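Local atomic coordinates of lactaldehyde dehydrogenase (Escherichia coli, PDB entry 2IMP), a protein that oxidises L-lactaldehyde from L-fucose and L-rhamnose breakdown irreversibly to L-lactate with NAD+, and also acts on glycolaldehyde and L-glyceraldehyde. Residues M9-Q14 and R47-A52; S36-G41 and L204-G209; T147-W152 and A223-T228; F154-I159 and P182-A187. All blocks are in the same frame, centred on the assembly; numbering follows the deposited sequence.

Interaction 1: residues M9-Q14 and R47-A52; sequences MYIDGQ and RKAIDA
I11 lies over A49, and D12 over A52, where strand 9-11 runs beside helix 47-52 with the two chain directions 32° apart and the short axes 8.7 Å from each other. A two-residue beta hairpin follows: I11 and Q14 are joined by backbone bonds, the one from Q14 N weak, and D12 and G13 take the left-handed backbone angles of a type I' turn. Asp-Gly suits this turn, since at G13 a side chain would be pressed against the carbonyl oxygen of D12. In the aldehyde dehydrogenase fold this hairpin belongs to the small N-terminal sheet, and helix 43-62 follows the last strand of that sheet.

The branched side chain of I11 does most of the touching. Its CG2, anti to the backbone N, comes down beside the helix backbone, 3.8 Å from A49 CA and 3.9 Å from K48 O, while I11 CG1 reaches A49 CB at 4.2 Å. Alanines suit the helix face here because a methyl lets the strand come near; A49 and A52 also touch N203 of the adjoining strand 202-204. D12 brings its own methylene against A52, CB to CB 3.5 Å. With CG anti to the backbone N (chi1 -163°), the carboxylate passes beyond that methyl, and its OD2 forms salt bridges with R199 and R55. The other oxygen, D12 OD1, accepts a hydrogen bond from a water 2.8 Å away, which donates its other one to A52 O.

Interaction 2: residues S36-G41 and L204-G209; sequences SRIPDG and LVLGRG. With NAI (1,4-dihydronicotinamide adenine dinucleotide), chain D.
A salt bridge between D40 and R208, set at the edge of a small apolar patch, joins the end of strand 34-39 to the loop between strand 202-204 and helix 209-218, so the N-terminal sheet is tied to the coenzyme-binding domain. L206 carries the patch: L206 CD1 lies 3.9 Å from P39 CD, and the leucine side chain crosses that of I38 at about a right angle, with CD1 4.1 Å from I38 CG2. The rigid proline and the branched isoleucine give this leucine a firm surface.

Beyond P39 the chain folds into an inverse gamma turn centred on D40, and two glycines let the backbones meet. G41 CA makes a CH...O contact of 3.1 Å with L206 O, where a CB would collide with that oxygen; a CB on G207 would crowd G41 N and its own preceding carbonyl. R208 holds the N-cap position of helix 209-218, whose first residue, G209, leaves room for the adenosine of NADH: G209 N is 3.2 Å from O2B of NADH.

Bent at chi3 (-59°), the R208 chain brings NE to 3.2 Å from D40 OD1, the guanidinium and carboxylate planes 60° apart. A leucine in place of R208 would remove the guanidinium and would probably leave the D40 carboxylate without this charged mate. A water also ties the corner together, donating hydrogen bonds to D40 OD1 and G41 O and accepting from R208 N at 2.8 Å.

Interaction 3: residues T147-W152 and A223-T228; sequences TGILPW and AMVSMT. With NAI (1,4-dihydronicotinamide adenine dinucleotide), chain D.
T147, G148 and I149 pair in parallel register with V225, S226 and M227, their short axes 4.6 Å apart at closest and 21° askew in the Rossmann-type sheet of the coenzyme domain. Four backbone bonds zip them together, from T147 N to M224 O through to T228 N on I149 O, the tightest being S226 N to T147 O at 2.7 Å.

On one face I149 sits between two neighbours, its CD1 4.0 Å from V225 CG2 and its CB against M227 CB. Its other branch, CG2, anti to the backbone N, touches O4B of the adenine-side ribose of NADH at 3.4 Å. M227 bends at chi2 (-91°), which takes the flexible chain away from the strand and brings CE to the phosphate oxygen O1A. T147 OG1 packs against V225 CG2 and is hydrogen-bonded to L216 O.

After the strand, L150 O accepts a 2.6 Å bond from hydroxyl O3B of the same ribose. P151, stiff and without an N-H, rests its CD 3.2 Å from T228 O, and W152 N gives a weak bond to O1N. The indole reinforces this: W152 CD1 lies 3.2 Å from O1N, while O5D is at the ring edge, in plane. Replacing W152 by an alanine would strip that edge from the pyrophosphate and is likely to leave this part of the coenzyme freer to shift.

Helix 231-242 covers the face of I149, V225 and M227; on the face of S226, K162 of helix 155-168 is hydrogen-bonded to S226 OG and also to T228 OG1. Strand 172-176 pairs with 134-149 through G148 and L150.

Interaction 4: residues F154-I159 and P182-A187; sequences FPFFLI and PNNAIA. With LAC (lactic acid), chain E.
The ring of F156 and the amide of N184 stand almost perpendicular, their planes 88° apart, with the amide oxygen OD1 at the ring edge and in its plane, 3.9 Å from F156 CD1. The backbone carbonyl of N184 comes to the same edge, its O 3.7 Å from F156 CE1, so both oxygens meet the weakly positive ring hydrogens. The P155 and N184 side chains cross at about a right angle, with P155 CB and CG each 3.5 Å from N184 ND2. The F154 ring belongs to the lactate pocket: lactate CB approaches F154 CD1 obliquely at 3.4 Å; lactate and ring thus meet through apolar groups.

N184 owes this reach to its first torsion (chi1 64°), which puts CG between the backbone N and the carbonyl carbon and carries the amide across to helix 155-159. ND2 makes a weak hydrogen bond to T181 O; OD1 is 2.8 Å from a water that also lies near P155 O, though that water has more acceptors around it than protons to give. I159 completes the contact: CD1 lands 3.7 Å from A185 CA, an approach that the small alanine permits.

The segment axes of helices 155-159 and 183-187 cross at -43°, 9.3 Å apart at closest. They belong to successive beta-alpha-beta crossovers, on either side of strand 172-176 in the chain. Helices 83-94 and 98-116 enclose F156 through I86, I90, E104 and T108, and E93 of the former accepts bonds from N183 N and N184 N.

In the fold
Along the chain, interaction 1 closes first, bringing helix 43-62 back to the N-terminal hairpin. Before that loop is complete, strand 34-39 opens interaction 2, which ends only at 204-209, so the two cross; they meet directly where Y10 O faces L204 N. Interaction 3 opens inside that long span at 147 and closes beyond it at 228, crossing interaction 2 in turn. Interaction 4 lies within both, and touches both: L158 and I159 pack on P151 and L150, while N183 meets S36. Together they join the N-terminal sheet to the Rossmann-type domain, with interactions 2 and 3 both reaching NADH and 154-159 reaching lactate.

Interaction 1: residues M9-Q14 and R47-A52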
# COMPACT_ATOMS: atom_id res chain seq x y z
N MET A 9 -6.47 -15.42 39.14
CA MET A 9 -5.89 -14.79 37.97
C MET A 9 -5.44 -15.86 36.96
O MET A 9 -5.42 -17.05 37.29
CB MET A 9 -4.69 -13.92 38.36
CG MET A 9 -5.05 -12.68 39.18
SD MET A 9 -3.62 -11.62 39.57
CE MET A 9 -3.99 -11.16 41.28
N TYR A 10 -5.14 -15.45 35.74
CA TYR A 10 -4.66 -16.40 34.76
C TYR A 10 -3.23 -16.05 34.34
O TYR A 10 -3.02 -15.12 33.55
CB TYR A 10 -5.57 -16.44 33.53
CG TYR A 10 -5.30 -17.63 32.65
CD1 TYR A 10 -5.66 -18.92 33.05
CD2 TYR A 10 -4.67 -17.48 31.41
CE1 TYR A 10 -5.40 -20.03 32.24
CE2 TYR A 10 -4.40 -18.58 30.60
CZ TYR A 10 -4.76 -19.85 31.01
OH TYR A 10 -4.48 -20.93 30.22
N ILE A 11 -2.27 -16.77 34.90
CA ILE A 11 -0.86 -16.52 34.65
C ILE A 11 -0.06 -17.74 34.16
O ILE A 11 -0.10 -18.81 34.77
CB ILE A 11 -0.20 -15.95 35.92
CG1 ILE A 11 -0.92 -14.66 36.33
CG2 ILE A 11 1.29 -15.70 35.69
CD1 ILE A 11 -0.58 -14.17 37.73
N ASP A 12 0.66 -17.55 33.06
CA ASP A 12 1.49 -18.58 32.46
C ASP A 12 0.78 -19.93 32.15
O ASP A 12 1.28 -21.00 32.49
CB ASP A 12 2.73 -18.83 33.34
CG ASP A 12 3.83 -19.59 32.60
OD1 ASP A 12 3.75 -19.71 31.36
OD2 ASP A 12 4.79 -20.05 33.26
N GLY A 13 -0.39 -19.84 31.52
CA GLY A 13 -1.11 -21.04 31.13
C GLY A 13 -1.92 -21.77 32.18
O GLY A 13 -2.36 -22.90 31.94
N GLN A 14 -2.14 -21.15 33.33
CA GLN A 14 -2.93 -21.78 34.38
C GLN A 14 -3.62 -20.77 35.32
O GLN A 14 -3.13 -19.65 35.50
CB GLN A 14 -2.05 -22.71 35.23
CG GLN A 14 -0.96 -21.98 36.03
CD GLN A 14 -0.04 -22.91 36.81
OE1 GLN A 14 0.91 -22.46 37.47
NE2 GLN A 14 -0.31 -24.21 36.75
N ARG A 47 3.95 -8.52 37.42
CA ARG A 47 5.29 -8.92 37.03
C ARG A 47 5.38 -10.41 36.68
O ARG A 47 6.04 -10.79 35.71
CB ARG A 47 6.30 -8.61 38.13
CG ARG A 47 6.40 -7.14 38.47
CD ARG A 47 7.70 -6.82 39.20
NE ARG A 47 7.78 -5.40 39.53
CZ ARG A 47 7.37 -4.88 40.68
NH1 ARG A 47 6.87 -5.66 41.62
NH2 ARG A 47 7.45 -3.57 40.88
N LYS A 48 4.71 -11.25 37.47
CA LYS A 48 4.70 -12.68 37.18
C LYS A 48 4.08 -12.96 35.80
O LYS A 48 4.59 -13.78 35.03
CB LYS A 48 3.90 -13.44 38.25
CG LYS A 48 4.55 -13.45 39.62
CD LYS A 48 3.64 -14.10 40.66
CE LYS A 48 4.22 -13.94 42.07
NZ LYS A 48 3.28 -14.42 43.13
N ALA A 49 2.99 -12.26 35.50
CA ALA A 49 2.33 -12.40 34.21
C ALA A 49 3.22 -11.89 33.07
O ALA A 49 3.36 -12.53 32.03
CB ALA A 49 1.00 -11.64 34.22
N ILE A 50 3.82 -10.72 33.29
CA ILE A 50 4.72 -10.14 32.31
C ILE A 50 5.94 -11.04 32.05
O ILE A 50 6.34 -11.24 30.90
CB ILE A 50 5.17 -8.73 32.74
CG1 ILE A 50 3.98 -7.77 32.67
CG2 ILE A 50 6.31 -8.24 31.84
CD1 ILE A 50 4.27 -6.38 33.17
N ASP A 51 6.52 -11.58 33.12
CA ASP A 51 7.66 -12.47 32.96
C ASP A 51 7.28 -13.74 32.18
O ASP A 51 8.07 -14.25 31.38
CB ASP A 51 8.25 -12.87 34.33
CG ASP A 51 8.94 -11.72 35.03
OD1 ASP A 51 9.47 -10.83 34.33
OD2 ASP A 51 8.97 -11.70 36.27
N ALA A 52 6.08 -14.23 32.43
CA ALA A 52 5.59 -15.40 31.72
C ALA A 52 5.39 -15.08 30.22
O ALA A 52 5.74 -15.86 29.34
CB ALA A 52 4.27 -15.88 32.34
O HOH W 1 5.84 -18.65 29.80

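Interaction 2: residues S36-G41 and L204-G209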
# COMPACT_ATOMS: atom_id res chain seq x y z
N SER A 36 -19.66 -11.17 42.67
CA SER A 36 -18.38 -11.84 42.67
C SER A 36 -17.29 -11.02 43.35
O SER A 36 -17.50 -9.86 43.70
CB SER A 36 -17.94 -12.16 41.23
OG SER A 36 -17.66 -10.97 40.51
N ARG A 37 -16.14 -11.65 43.54
CA ARG A 37 -15.00 -11.00 44.15
C ARG A 37 -13.67 -11.30 43.43
O ARG A 37 -13.43 -12.44 43.01
CB ARG A 37 -14.89 -11.40 45.63
CG ARG A 37 -15.91 -10.71 46.54
CD ARG A 37 -15.56 -10.93 48.01
NE ARG A 37 -15.98 -12.25 48.49
CZ ARG A 37 -17.20 -12.52 48.93
NH1 ARG A 37 -18.13 -11.57 48.97
NH2 ARG A 37 -17.51 -13.75 49.33
N ILE A 38 -12.84 -10.28 43.27
CA ILE A 38 -11.56 -10.47 42.63
C ILE A 38 -10.40 -10.04 43.52
O ILE A 38 -10.55 -9.18 44.39
CB ILE A 38 -11.45 -9.68 41.30
CG1 ILE A 38 -11.69 -8.20 41.55
CG2 ILE A 38 -12.44 -10.24 40.29
CD1 ILE A 38 -11.36 -7.31 40.36
N PRO A 39 -9.23 -10.65 43.32
CA PRO A 39 -8.09 -10.26 44.14
C PRO A 39 -7.68 -8.80 44.00
O PRO A 39 -7.76 -8.22 42.91
CB PRO A 39 -6.99 -11.22 43.69
CG PRO A 39 -7.41 -11.66 42.33
CD PRO A 39 -8.90 -11.80 42.46
N ASP A 40 -7.29 -8.20 45.12
CA ASP A 40 -6.80 -6.83 45.09
C ASP A 40 -5.33 -6.89 44.66
O ASP A 40 -4.41 -6.55 45.41
CB ASP A 40 -6.95 -6.19 46.48
CG ASP A 40 -6.59 -4.71 46.48
OD1 ASP A 40 -6.77 -4.05 45.45
OD2 ASP A 40 -6.14 -4.20 47.53
N GLY A 41 -5.15 -7.38 43.43
CA GLY A 41 -3.84 -7.55 42.83
C GLY A 41 -2.83 -6.46 43.08
O GLY A 41 -3.18 -5.31 43.31
N LEU A 204 -4.17 -12.99 32.30
CA LEU A 204 -5.16 -12.11 32.88
C LEU A 204 -4.86 -11.76 34.34
O LEU A 204 -4.83 -12.65 35.20
CB LEU A 204 -6.56 -12.74 32.81
CG LEU A 204 -7.72 -11.83 33.28
CD1 LEU A 204 -8.10 -10.87 32.16
CD2 LEU A 204 -8.93 -12.67 33.65
N VAL A 205 -4.59 -10.49 34.62
CA VAL A 205 -4.34 -10.08 35.99
C VAL A 205 -5.50 -9.22 36.53
O VAL A 205 -6.12 -8.48 35.77
CB VAL A 205 -2.99 -9.34 36.14
CG1 VAL A 205 -1.85 -10.32 35.86
CG2 VAL A 205 -2.92 -8.16 35.19
N LEU A 206 -5.79 -9.34 37.82
CA LEU A 206 -6.91 -8.61 38.40
C LEU A 206 -6.56 -7.62 39.51
O LEU A 206 -5.75 -7.91 40.39
CB LEU A 206 -7.93 -9.63 38.93
CG LEU A 206 -8.38 -10.67 37.90
CD1 LEU A 206 -9.08 -11.82 38.59
CD2 LEU A 206 -9.31 -10.01 36.88
N GLY A 207 -7.19 -6.44 39.47
CA GLY A 207 -6.93 -5.44 40.48
C GLY A 207 -7.30 -4.02 40.08
O GLY A 207 -7.98 -3.79 39.07
N ARG A 208 -6.83 -3.07 40.88
CA ARG A 208 -7.09 -1.66 40.63
C ARG A 208 -6.12 -1.01 39.64
O ARG A 208 -5.07 -1.58 39.31
CB ARG A 208 -7.04 -0.87 41.94
CG ARG A 208 -8.13 -1.24 42.94
CD ARG A 208 -7.86 -0.56 44.28
NE ARG A 208 -6.55 -0.96 44.80
CZ ARG A 208 -5.90 -0.33 45.77
NH1 ARG A 208 -6.43 0.75 46.33
NH2 ARG A 208 -4.72 -0.77 46.18
N GLY A 209 -6.47 0.18 39.18
CA GLY A 209 -5.62 0.88 38.24
C GLY A 209 -4.32 1.35 38.85
O GLY A 209 -3.25 1.12 38.30
PA NAI D . -10.98 4.50 33.84
O1A NAI D . -9.81 5.16 33.25
O2A NAI D . -11.35 5.05 35.23
O5B NAI D . -10.70 2.93 33.93
C5B NAI D . -10.33 2.13 32.82
C4B NAI D . -9.16 1.19 33.15
O4B NAI D . -7.99 1.92 33.51
C3B NAI D . -9.43 0.25 34.34
O3B NAI D . -8.96 -1.07 34.03
C2B NAI D . -8.70 0.92 35.48
O2B NAI D . -8.37 0.10 36.57
C1B NAI D . -7.50 1.51 34.79
N9A NAI D . -6.89 2.67 35.51
C8A NAI D . -7.49 3.72 36.21
N7A NAI D . -6.50 4.53 36.70
C5A NAI D . -5.30 4.02 36.33
C6A NAI D . -3.97 4.44 36.55
N6A NAI D . -3.71 5.53 37.26
N1A NAI D . -2.92 3.68 36.03
C2A NAI D . -3.18 2.52 35.28
N3A NAI D . -4.50 2.11 35.06
C4A NAI D . -5.54 2.86 35.58
O3 NAI D . -12.17 4.71 32.78
PN NAI D . -13.62 4.01 32.78
O1N NAI D . -13.50 2.55 32.90
O2N NAI D . -14.35 4.55 31.58
O5D NAI D . -14.27 4.69 34.10
C5D NAI D . -14.45 4.05 35.34
C4D NAI D . -15.04 5.07 36.28
O4D NAI D . -15.00 4.56 37.61
C3D NAI D . -14.54 6.53 36.43
O3D NAI D . -15.44 7.42 35.81
C2D NAI D . -14.40 6.77 37.91
O2D NAI D . -14.84 8.05 38.30
C1D NAI D . -15.20 5.63 38.50
N1N NAI D . -14.74 5.34 39.90
C2N NAI D . -13.66 4.46 40.06
C3N NAI D . -13.20 4.15 41.36
C7N NAI D . -12.03 3.20 41.55
O7N NAI D . -11.61 2.91 42.85
N7N NAI D . -11.38 2.62 40.54
C4N NAI D . -13.86 4.74 42.49
C5N NAI D . -14.96 5.63 42.31
C6N NAI D . -15.39 5.92 40.99
O HOH W 2 -5.42 -3.77 43.17

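Interaction 3: residues T147-W152 and A223-T228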
# COMPACT_ATOMS: atom_id res chain seq x y z
N THR A 147 0.66 -5.03 26.93
CA THR A 147 -0.34 -5.07 27.97
C THR A 147 -1.62 -4.31 27.60
O THR A 147 -1.58 -3.37 26.80
CB THR A 147 0.21 -4.52 29.32
OG1 THR A 147 0.58 -3.14 29.17
CG2 THR A 147 1.44 -5.31 29.76
N GLY A 148 -2.74 -4.75 28.17
CA GLY A 148 -4.00 -4.12 27.88
C GLY A 148 -4.77 -3.82 29.15
O GLY A 148 -4.98 -4.69 30.00
N ILE A 149 -5.19 -2.57 29.28
CA ILE A 149 -5.96 -2.12 30.42
C ILE A 149 -7.37 -1.73 29.95
O ILE A 149 -7.53 -0.78 29.17
CB ILE A 149 -5.23 -0.94 31.09
CG1 ILE A 149 -3.81 -1.39 31.48
CG2 ILE A 149 -5.99 -0.48 32.30
CD1 ILE A 149 -2.93 -0.28 32.03
N LEU A 150 -8.38 -2.46 30.41
CA LEU A 150 -9.74 -2.23 29.95
C LEU A 150 -10.72 -1.45 30.86
O LEU A 150 -10.61 -1.48 32.09
CB LEU A 150 -10.37 -3.57 29.59
CG LEU A 150 -9.42 -4.61 29.00
CD1 LEU A 150 -10.18 -5.90 28.78
CD2 LEU A 150 -8.79 -4.10 27.70
N PRO A 151 -11.70 -0.77 30.25
CA PRO A 151 -12.73 0.03 30.91
C PRO A 151 -13.98 -0.84 31.17
O PRO A 151 -14.01 -2.01 30.79
CB PRO A 151 -13.00 1.12 29.88
CG PRO A 151 -12.99 0.34 28.61
CD PRO A 151 -11.76 -0.57 28.79
N TRP A 152 -14.99 -0.27 31.81
CA TRP A 152 -16.22 -1.01 32.10
C TRP A 152 -17.22 -1.09 30.93
O TRP A 152 -18.07 -1.98 30.90
CB TRP A 152 -16.96 -0.42 33.30
CG TRP A 152 -17.34 0.98 33.09
CD1 TRP A 152 -16.63 1.99 33.45
CD2 TRP A 152 -18.50 1.50 32.42
NE1 TRP A 152 -17.22 3.18 33.07
CE2 TRP A 152 -18.38 2.91 32.44
CE3 TRP A 152 -19.60 0.93 31.82
CZ2 TRP A 152 -19.33 3.75 31.87
CZ3 TRP A 152 -20.54 1.76 31.25
CH2 TRP A 152 -20.41 3.16 31.28
N ALA A 223 6.75 -3.77 25.83
CA ALA A 223 7.04 -2.99 24.63
C ALA A 223 5.96 -1.91 24.34
O ALA A 223 6.25 -0.83 23.84
CB ALA A 223 7.17 -3.92 23.43
N MET A 224 4.71 -2.24 24.68
CA MET A 224 3.61 -1.31 24.50
C MET A 224 2.44 -1.53 25.47
O MET A 224 2.05 -2.67 25.74
CB MET A 224 3.07 -1.36 23.06
CG MET A 224 1.88 -0.41 22.81
SD MET A 224 1.31 -0.28 21.09
CE MET A 224 0.30 -1.80 20.96
N VAL A 225 1.91 -0.43 26.00
CA VAL A 225 0.76 -0.50 26.86
C VAL A 225 -0.48 0.07 26.15
O VAL A 225 -0.46 1.21 25.67
CB VAL A 225 0.98 0.24 28.21
CG1 VAL A 225 1.32 1.72 27.98
CG2 VAL A 225 -0.28 0.12 29.07
N SER A 226 -1.53 -0.74 26.06
CA SER A 226 -2.76 -0.32 25.42
C SER A 226 -3.90 -0.14 26.42
O SER A 226 -4.16 -1.03 27.23
CB SER A 226 -3.18 -1.33 24.35
OG SER A 226 -4.42 -0.95 23.77
N MET A 227 -4.56 1.01 26.37
CA MET A 227 -5.64 1.27 27.29
C MET A 227 -6.81 2.09 26.74
O MET A 227 -6.63 2.99 25.93
CB MET A 227 -5.07 1.95 28.55
CG MET A 227 -6.12 2.48 29.53
SD MET A 227 -6.62 4.20 29.22
CE MET A 227 -7.79 4.47 30.55
N THR A 228 -8.00 1.73 27.20
CA THR A 228 -9.21 2.44 26.83
C THR A 228 -9.96 2.88 28.10
O THR A 228 -10.06 2.10 29.05
CB THR A 228 -10.12 1.56 25.97
OG1 THR A 228 -9.43 1.20 24.76
CG2 THR A 228 -11.40 2.31 25.61
PA NAI D . -10.98 4.50 33.84
O1A NAI D . -9.81 5.16 33.25
O2A NAI D . -11.35 5.05 35.23
O5B NAI D . -10.70 2.93 33.93
C5B NAI D . -10.33 2.13 32.82
C4B NAI D . -9.16 1.19 33.15
O4B NAI D . -7.99 1.92 33.51
C3B NAI D . -9.43 0.25 34.34
O3B NAI D . -8.96 -1.07 34.03
C2B NAI D . -8.70 0.92 35.48
O2B NAI D . -8.37 0.10 36.57
C1B NAI D . -7.50 1.51 34.79
N9A NAI D . -6.89 2.67 35.51
C8A NAI D . -7.49 3.72 36.21
N7A NAI D . -6.50 4.53 36.70
C5A NAI D . -5.30 4.02 36.33
C6A NAI D . -3.97 4.44 36.55
N6A NAI D . -3.71 5.53 37.26
N1A NAI D . -2.92 3.68 36.03
C2A NAI D . -3.18 2.52 35.28
N3A NAI D . -4.50 2.11 35.06
C4A NAI D . -5.54 2.86 35.58
O3 NAI D . -12.17 4.71 32.78
PN NAI D . -13.62 4.01 32.78
O1N NAI D . -13.50 2.55 32.90
O2N NAI D . -14.35 4.55 31.58
O5D NAI D . -14.27 4.69 34.10
C5D NAI D . -14.45 4.05 35.34
C4D NAI D . -15.04 5.07 36.28
O4D NAI D . -15.00 4.56 37.61
C3D NAI D . -14.54 6.53 36.43
O3D NAI D . -15.44 7.42 35.81
C2D NAI D . -14.40 6.77 37.91
O2D NAI D . -14.84 8.05 38.30
C1D NAI D . -15.20 5.63 38.50
N1N NAI D . -14.74 5.34 39.90
C2N NAI D . -13.66 4.46 40.06
C3N NAI D . -13.20 4.15 41.36
C7N NAI D . -12.03 3.20 41.55
O7N NAI D . -11.61 2.91 42.85
N7N NAI D . -11.38 2.62 40.54
C4N NAI D . -13.86 4.74 42.49
C5N NAI D . -14.96 5.63 42.31
C6N NAI D . -15.39 5.92 40.99

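Interaction 4: residues F154-I159 and P182-A187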
# COMPACT_ATOMS: atom_id res chain seq x y z
N PHE A 154 -18.31 -1.89 27.13
CA PHE A 154 -17.85 -2.84 26.12
C PHE A 154 -16.60 -3.60 26.60
O PHE A 154 -15.63 -3.77 25.87
CB PHE A 154 -17.54 -2.14 24.79
CG PHE A 154 -18.75 -1.62 24.08
CD1 PHE A 154 -19.27 -0.36 24.37
CD2 PHE A 154 -19.41 -2.41 23.14
CE1 PHE A 154 -20.41 0.11 23.73
CE2 PHE A 154 -20.55 -1.95 22.49
CZ PHE A 154 -21.06 -0.69 22.80
N PRO A 155 -16.63 -4.05 27.87
CA PRO A 155 -15.52 -4.77 28.50
C PRO A 155 -15.05 -6.04 27.76
O PRO A 155 -13.85 -6.28 27.66
CB PRO A 155 -16.08 -5.09 29.89
CG PRO A 155 -17.53 -5.33 29.59
CD PRO A 155 -17.85 -4.16 28.69
N PHE A 156 -16.00 -6.83 27.28
CA PHE A 156 -15.66 -8.06 26.57
C PHE A 156 -15.00 -7.78 25.21
O PHE A 156 -13.91 -8.28 24.92
CB PHE A 156 -16.92 -8.91 26.37
CG PHE A 156 -16.63 -10.34 26.00
CD1 PHE A 156 -15.93 -11.17 26.87
CD2 PHE A 156 -17.05 -10.85 24.77
CE1 PHE A 156 -15.67 -12.50 26.53
CE2 PHE A 156 -16.79 -12.18 24.42
CZ PHE A 156 -16.09 -13.00 25.30
N PHE A 157 -15.67 -6.97 24.39
CA PHE A 157 -15.13 -6.61 23.10
C PHE A 157 -13.70 -6.02 23.21
O PHE A 157 -12.81 -6.41 22.46
CB PHE A 157 -16.04 -5.59 22.41
CG PHE A 157 -15.40 -4.93 21.22
CD1 PHE A 157 -14.96 -5.69 20.14
CD2 PHE A 157 -15.24 -3.55 21.18
CE1 PHE A 157 -14.35 -5.08 19.04
CE2 PHE A 157 -14.63 -2.93 20.09
CZ PHE A 157 -14.19 -3.69 19.02
N LEU A 158 -13.51 -5.11 24.15
CA LEU A 158 -12.19 -4.51 24.30
C LEU A 158 -11.07 -5.51 24.61
O LEU A 158 -9.90 -5.23 24.34
CB LEU A 158 -12.23 -3.39 25.34
CG LEU A 158 -12.95 -2.15 24.78
CD1 LEU A 158 -13.02 -1.08 25.83
CD2 LEU A 158 -12.22 -1.63 23.56
N ILE A 159 -11.41 -6.67 25.17
CA ILE A 159 -10.40 -7.69 25.38
C ILE A 159 -9.83 -8.11 24.01
O ILE A 159 -8.62 -8.14 23.79
CB ILE A 159 -10.97 -8.97 26.04
CG1 ILE A 159 -11.50 -8.68 27.44
CG2 ILE A 159 -9.90 -10.04 26.11
CD1 ILE A 159 -12.28 -9.85 28.04
N PRO A 182 -14.91 -7.48 35.69
CA PRO A 182 -13.92 -8.53 35.45
C PRO A 182 -14.49 -9.92 35.08
O PRO A 182 -13.79 -10.74 34.49
CB PRO A 182 -13.18 -8.58 36.77
CG PRO A 182 -14.30 -8.39 37.76
CD PRO A 182 -15.11 -7.26 37.14
N ASN A 183 -15.75 -10.16 35.44
CA ASN A 183 -16.36 -11.46 35.19
C ASN A 183 -16.33 -11.95 33.74
O ASN A 183 -15.97 -13.10 33.49
CB ASN A 183 -17.79 -11.47 35.72
CG ASN A 183 -17.84 -11.25 37.21
OD1 ASN A 183 -16.88 -11.57 37.91
ND2 ASN A 183 -18.94 -10.71 37.71
N ASN A 184 -16.70 -11.08 32.81
CA ASN A 184 -16.66 -11.43 31.41
C ASN A 184 -15.22 -11.79 30.98
O ASN A 184 -15.01 -12.65 30.12
CB ASN A 184 -17.18 -10.27 30.56
CG ASN A 184 -16.31 -9.04 30.66
OD1 ASN A 184 -15.28 -8.95 29.96
ND2 ASN A 184 -16.67 -8.11 31.51
N ALA A 185 -14.25 -11.14 31.61
CA ALA A 185 -12.84 -11.39 31.32
C ALA A 185 -12.37 -12.76 31.84
O ALA A 185 -11.53 -13.42 31.23
CB ALA A 185 -11.98 -10.29 31.90
N ILE A 186 -12.91 -13.16 32.99
CA ILE A 186 -12.59 -14.47 33.54
C ILE A 186 -13.12 -15.56 32.60
O ILE A 186 -12.46 -16.56 32.35
CB ILE A 186 -13.22 -14.67 34.95
CG1 ILE A 186 -12.41 -13.90 35.99
CG2 ILE A 186 -13.25 -16.17 35.31
CD1 ILE A 186 -11.00 -14.41 36.17
N ALA A 187 -14.32 -15.33 32.08
CA ALA A 187 -14.91 -16.27 31.14
C ALA A 187 -14.04 -16.35 29.86
O ALA A 187 -13.87 -17.42 29.27
CB ALA A 187 -16.33 -15.84 30.79
C LAC E . -15.75 2.31 21.40
CA LAC E . -15.75 2.24 22.89
CB LAC E . -16.23 0.85 23.34
O LAC E . -14.70 2.51 20.79
OHN LAC E . -14.41 2.43 23.40
OXT LAC E . -16.91 2.21 20.74
O HOH W 3 -13.15 -7.18 30.32